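Acyl-CoA dehydrogenase (Mycobacterium thermoresistibile, PDB 3NF4) binds flavin adenine dinucleotide and probably catalyses the alpha,beta-dehydrogenation of acyl-CoA thioesters. Local coordinates at residues 320-325 and 379-384. Sequence-based numbering, arbitrary orientation.
Sequences YSQQAS and LVIARG
Q322 and I381 meet where the first turn of helix 321-346 runs nearly antiparallel to helix 374-383. The axes of the segments 321-325 and 379-383 come within 9.5 Å at 149°. The CA atoms of Q322 and I381 are 6.0 Å apart. The Q322 side chain bends at its second side-chain torsion, which swings its amide across to the other helix. There NE2 donates a hydrogen bond to the main-chain O of I381 at 3.3 Å. The bond is fairly straight, 159° at the hydrogen, and reaches a lone pair of the carbonyl. It also lies close to the plane of the Q322 amide. The glutamine thus gives this main-chain O a side-chain donor. On the other branch of the amide, Q322 OE1 comes to 3.4 Å from I381 CA. Both OE1 and NE2 also reach G384 CA. CG2 of I381 touches NE2 of Q322 at 3.9 Å.

Both helices belong to the C-terminal helical domain of the acyl-CoA dehydrogenase fold. L379, on the last helix, touches FAD, while I381 and A382 also pack on A294 and G290 of a second subunit.

One turn along from Q322, S325 points toward the last helix. Its OG approaches CG1 of V380 at 3.3 Å, a close polar-to-methyl contact. CG1 is directed there by a chi1 of 160°, roughly opposite the backbone N. The S325 hydroxyl is hydrogen-bonded to OE1 of Q377, earlier on the same helix as V380. CB of S325 rests on CG1 of I381 at 3.9 Å, and I381 CD1 is also close to S325 CB.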
loop_
_atom_site.group_PDB
_atom_site.type_symbol
_atom_site.label_atom_id
_atom_site.label_comp_id
_atom_site.label_asym_id
_atom_site.label_seq_id
_atom_site.Cartn_x
_atom_site.Cartn_y
_atom_site.Cartn_z
ATOM N N TYR A 320 10.504 3.412 26.346
ATOM C CA TYR A 320 9.587 3.907 25.309
ATOM C C TYR A 320 10.266 4.164 23.932
ATOM O O TYR A 320 9.719 4.825 23.060
ATOM C CB TYR A 320 8.798 5.127 25.812
ATOM C CG TYR A 320 9.602 6.388 25.895
ATOM C CD1 TYR A 320 10.570 6.556 26.881
ATOM C CD2 TYR A 320 9.393 7.423 24.992
ATOM C CE1 TYR A 320 11.312 7.708 26.966
ATOM C CE2 TYR A 320 10.133 8.590 25.066
ATOM C CZ TYR A 320 11.091 8.728 26.058
ATOM O OH TYR A 320 11.838 9.886 26.145
ATOM N N SER A 321 11.453 3.596 23.771
ATOM C CA SER A 321 12.280 3.750 22.590
ATOM C C SER A 321 11.666 3.157 21.308
ATOM O O SER A 321 11.547 3.870 20.317
ATOM C CB SER A 321 13.630 3.103 22.852
ATOM O OG SER A 321 14.660 4.011 22.537
ATOM N N GLN A 322 11.305 1.867 21.333
ATOM C CA GLN A 322 10.644 1.219 20.210
ATOM C C GLN A 322 9.388 2.000 19.811
ATOM O O GLN A 322 9.163 2.270 18.631
ATOM C CB GLN A 322 10.215 -0.224 20.542
ATOM C CG GLN A 322 11.276 -1.324 20.423
ATOM C CD GLN A 322 11.760 -1.604 18.981
ATOM O OE1 GLN A 322 12.602 -0.861 18.441
ATOM N NE2 GLN A 322 11.271 -2.704 18.384
ATOM N N GLN A 323 8.596 2.363 20.821
ATOM C CA GLN A 323 7.287 2.946 20.631
ATOM C C GLN A 323 7.374 4.367 20.093
ATOM O O GLN A 323 6.477 4.817 19.348
ATOM C CB GLN A 323 6.467 2.846 21.921
ATOM C CG GLN A 323 6.201 1.380 22.347
ATOM C CD GLN A 323 7.185 0.808 23.376
ATOM O OE1 GLN A 323 8.259 1.375 23.646
ATOM N NE2 GLN A 323 6.808 -0.332 23.970
ATOM N N ALA A 324 8.461 5.057 20.432
ATOM C CA ALA A 324 8.738 6.375 19.878
ATOM C C ALA A 324 9.179 6.356 18.405
ATOM O O ALA A 324 8.826 7.262 17.669
ATOM C CB ALA A 324 9.775 7.169 20.757
ATOM N N SER A 325 9.948 5.340 17.995
ATOM C CA SER A 325 10.266 5.127 16.572
ATOM C C SER A 325 9.021 4.798 15.729
ATOM O O SER A 325 8.841 5.312 14.615
ATOM C CB SER A 325 11.310 4.012 16.391
ATOM O OG SER A 325 12.584 4.543 16.677
ATOM N N LEU A 379 15.109 0.576 10.628
ATOM C CA LEU A 379 16.347 -0.117 11.009
ATOM C C LEU A 379 16.445 -0.162 12.551
ATOM O O LEU A 379 16.746 -1.199 13.131
ATOM C CB LEU A 379 17.567 0.550 10.343
ATOM C CG LEU A 379 18.984 0.026 10.623
ATOM C CD1 LEU A 379 19.112 -1.515 10.422
ATOM C CD2 LEU A 379 20.077 0.782 9.803
ATOM N N VAL A 380 16.114 0.935 13.210
ATOM C CA VAL A 380 16.007 0.937 14.679
ATOM C C VAL A 380 15.019 -0.132 15.218
ATOM O O VAL A 380 15.399 -0.958 16.068
ATOM C CB VAL A 380 15.723 2.368 15.224
ATOM C CG1 VAL A 380 15.117 2.373 16.652
ATOM C CG2 VAL A 380 17.024 3.154 15.214
ATOM N N ILE A 381 13.793 -0.153 14.681
ATOM C CA ILE A 381 12.775 -1.136 15.064
ATOM C C ILE A 381 13.233 -2.602 14.854
ATOM O O ILE A 381 13.030 -3.457 15.730
ATOM C CB ILE A 381 11.406 -0.864 14.335
ATOM C CG1 ILE A 381 10.870 0.527 14.722
ATOM C CG2 ILE A 381 10.400 -1.947 14.671
ATOM C CD1 ILE A 381 9.936 1.238 13.693
ATOM N N ALA A 382 13.820 -2.906 13.697
ATOM C CA ALA A 382 14.298 -4.272 13.467
ATOM C C ALA A 382 15.373 -4.696 14.482
ATOM O O ALA A 382 15.374 -5.853 14.925
ATOM C CB ALA A 382 14.824 -4.450 12.055
ATOM N N ARG A 383 16.289 -3.781 14.827
ATOM C CA ARG A 383 17.331 -4.070 15.825
ATOM C C ARG A 383 16.714 -4.423 17.190
ATOM O O ARG A 383 17.165 -5.375 17.834
ATOM C CB ARG A 383 18.349 -2.915 15.960
ATOM C CG ARG A 383 19.323 -2.784 14.771
ATOM C CD ARG A 383 20.315 -1.642 14.974
ATOM N NE ARG A 383 21.172 -1.398 13.799
ATOM C CZ ARG A 383 21.780 -0.236 13.521
ATOM N NH1 ARG A 383 21.642 0.827 14.317
ATOM N NH2 ARG A 383 22.524 -0.130 12.426
ATOM N N GLY A 384 15.685 -3.667 17.605
ATOM C CA GLY A 384 14.924 -3.946 18.819
ATOM C C GLY A 384 14.189 -5.288 18.827
ATOM O O GLY A 384 13.689 -5.705 19.866
#